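Local coordinates for putative PAS/PAC sensor protein (Nakamurella multipartita DSM 44233, PDB 6HMJ), which acts as a blue-light receptor of the light-oxygen-voltage type that carries flavin mononucleotide and mediates RNA binding and translational regulation, at residues A[148-153]-A[357-362]. Numbering follows the deposited sequence.
Sequences AAFDVD and DQQLEQ
F150 and Q359 both set CG anti to their own carbonyl carbon (chi1 -58° for Q359), which brings Q359 CG over one face of the F150 ring; the bend at chi2 then turns the Q359 amide aside. The result is a CH-pi contact between the Schellman turn that ends helix 114-149, in the ANTAR region, and the C-terminal helix 351-372. CG of Q359 lies 3.7 Å from the centroid of the F150 ring, 18° from the perpendicular through the ring. The amide is turned 38° from the ring plane, so the two are not stacked flat. Its OE1 is hydrogen-bonded to H164 NE2 of helix 154-167. With an alanine in place of this buried ring, the Q359 methylene would probably lose its aromatic partner and a gap would open between the turn and helix 351-372. D151, with positive phi, is the C-prime residue of the turn, and its OD1 forms a salt bridge to R195 of the second subunit. NE and NH2 of R356 hydrogen-bond to the O atoms of F150 and D151 respectively, also tying the turn to helix 351-372. At V152, the last residue of the motif, the side chain lies alongside that of L360, pointing the opposite way, with V152 CG1 3.7 Å from L360 CD2.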
loop_
_atom_site.group_PDB
_atom_site.type_symbol
_atom_site.label_atom_id
_atom_site.label_comp_id
_atom_site.label_asym_id
_atom_site.label_seq_id
_atom_site.Cartn_x
_atom_site.Cartn_y
_atom_site.Cartn_z
ATOM N N ALA A 148 4.911 4.236 7.046
ATOM C CA ALA A 148 6.297 4.573 6.750
ATOM C C ALA A 148 6.439 5.960 6.135
ATOM O O ALA A 148 7.435 6.645 6.393
ATOM C CB ALA A 148 6.897 3.515 5.822
ATOM N N ALA A 149 5.467 6.393 5.327
ATOM C CA ALA A 149 5.556 7.706 4.695
ATOM C C ALA A 149 5.653 8.811 5.739
ATOM O O ALA A 149 6.483 9.720 5.622
ATOM C CB ALA A 149 4.353 7.934 3.781
ATOM N N PHE A 150 4.802 8.755 6.762
ATOM C CA PHE A 150 4.805 9.734 7.840
ATOM C C PHE A 150 5.471 9.217 9.110
ATOM O O PHE A 150 5.457 9.916 10.127
ATOM C CB PHE A 150 3.372 10.171 8.174
ATOM C CG PHE A 150 2.641 10.812 7.026
ATOM C CD1 PHE A 150 2.931 12.110 6.644
ATOM C CD2 PHE A 150 1.647 10.128 6.347
ATOM C CE1 PHE A 150 2.257 12.705 5.599
ATOM C CE2 PHE A 150 0.967 10.725 5.299
ATOM C CZ PHE A 150 1.272 12.010 4.926
ATOM N N ASP A 151 6.045 8.018 9.076
ATOM C CA ASP A 151 6.701 7.416 10.236
ATOM C C ASP A 151 5.794 7.464 11.467
ATOM O O ASP A 151 6.099 8.095 12.481
ATOM C CB ASP A 151 8.042 8.098 10.514
ATOM C CG ASP A 151 8.841 7.398 11.601
ATOM O OD1 ASP A 151 9.057 6.174 11.486
ATOM O OD2 ASP A 151 9.259 8.073 12.567
ATOM N N VAL A 152 4.661 6.768 11.360
ATOM C CA VAL A 152 3.724 6.601 12.463
ATOM C C VAL A 152 3.409 5.117 12.585
ATOM O O VAL A 152 3.613 4.339 11.650
ATOM C CB VAL A 152 2.428 7.418 12.269
ATOM C CG1 VAL A 152 2.745 8.901 12.180
ATOM C CG2 VAL A 152 1.681 6.956 11.022
ATOM N N ASP A 153 2.897 4.728 13.751
ATOM C CA ASP A 153 2.589 3.326 13.995
ATOM C C ASP A 153 1.299 2.933 13.275
ATOM O O ASP A 153 0.647 3.748 12.613
ATOM C CB ASP A 153 2.515 3.052 15.498
ATOM C CG ASP A 153 1.343 3.737 16.173
ATOM O OD1 ASP A 153 0.310 3.980 15.515
ATOM O OD2 ASP A 153 1.457 4.028 17.383
ATOM N N ASP A 357 4.239 16.577 10.967
ATOM C CA ASP A 357 3.692 17.221 12.156
ATOM C C ASP A 357 2.205 17.514 12.003
ATOM O O ASP A 357 1.453 17.439 12.981
ATOM C CB ASP A 357 4.453 18.517 12.451
ATOM C CG ASP A 357 5.921 18.277 12.768
ATOM O OD1 ASP A 357 6.262 17.170 13.236
ATOM O OD2 ASP A 357 6.733 19.200 12.553
ATOM N N GLN A 358 1.761 17.850 10.787
ATOM C CA GLN A 358 0.360 18.203 10.587
ATOM C C GLN A 358 -0.541 16.978 10.690
ATOM O O GLN A 358 -1.623 17.047 11.283
ATOM C CB GLN A 358 0.184 18.904 9.239
ATOM C CG GLN A 358 0.613 20.363 9.260
ATOM C CD GLN A 358 0.394 21.066 7.934
ATOM O OE1 GLN A 358 0.466 20.452 6.871
ATOM N NE2 GLN A 358 0.110 22.362 7.994
ATOM N N GLN A 359 -0.113 15.843 10.128
ATOM C CA GLN A 359 -0.867 14.609 10.320
ATOM C C GLN A 359 -0.917 14.246 11.799
ATOM O O GLN A 359 -1.979 13.911 12.336
ATOM C CB GLN A 359 -0.251 13.470 9.506
ATOM C CG GLN A 359 -0.169 13.730 8.008
ATOM C CD GLN A 359 -1.533 13.769 7.339
ATOM O OE1 GLN A 359 -2.491 13.163 7.819
ATOM N NE2 GLN A 359 -1.621 14.474 6.216
ATOM N N LEU A 360 0.230 14.318 12.479
ATOM C CA LEU A 360 0.260 14.076 13.917
ATOM C C LEU A 360 -0.652 15.051 14.647
ATOM O O LEU A 360 -1.269 14.693 15.657
ATOM C CB LEU A 360 1.692 14.184 14.440
ATOM C CG LEU A 360 2.669 13.075 14.031
ATOM C CD1 LEU A 360 4.057 13.350 14.596
ATOM C CD2 LEU A 360 2.182 11.713 14.480
ATOM N N GLU A 361 -0.743 16.288 14.156
ATOM C CA GLU A 361 -1.609 17.282 14.780
ATOM C C GLU A 361 -3.077 16.895 14.657
ATOM O O GLU A 361 -3.869 17.144 15.574
ATOM C CB GLU A 361 -1.358 18.647 14.137
ATOM C CG GLU A 361 -1.908 19.859 14.887
ATOM C CD GLU A 361 -1.718 19.792 16.386
ATOM O OE1 GLU A 361 -0.703 19.227 16.841
ATOM O OE2 GLU A 361 -2.599 20.304 17.110
ATOM N N GLN A 362 -3.459 16.272 13.541
ATOM C CA GLN A 362 -4.844 15.853 13.373
ATOM C C GLN A 362 -5.209 14.740 14.349
ATOM O O GLN A 362 -6.317 14.727 14.896
ATOM C CB GLN A 362 -5.083 15.413 11.929
ATOM C CG GLN A 362 -5.859 16.433 11.104
ATOM C CD GLN A 362 -5.465 16.428 9.639
ATOM O OE1 GLN A 362 -6.210 15.948 8.785
ATOM N NE2 GLN A 362 -4.289 16.971 9.341
#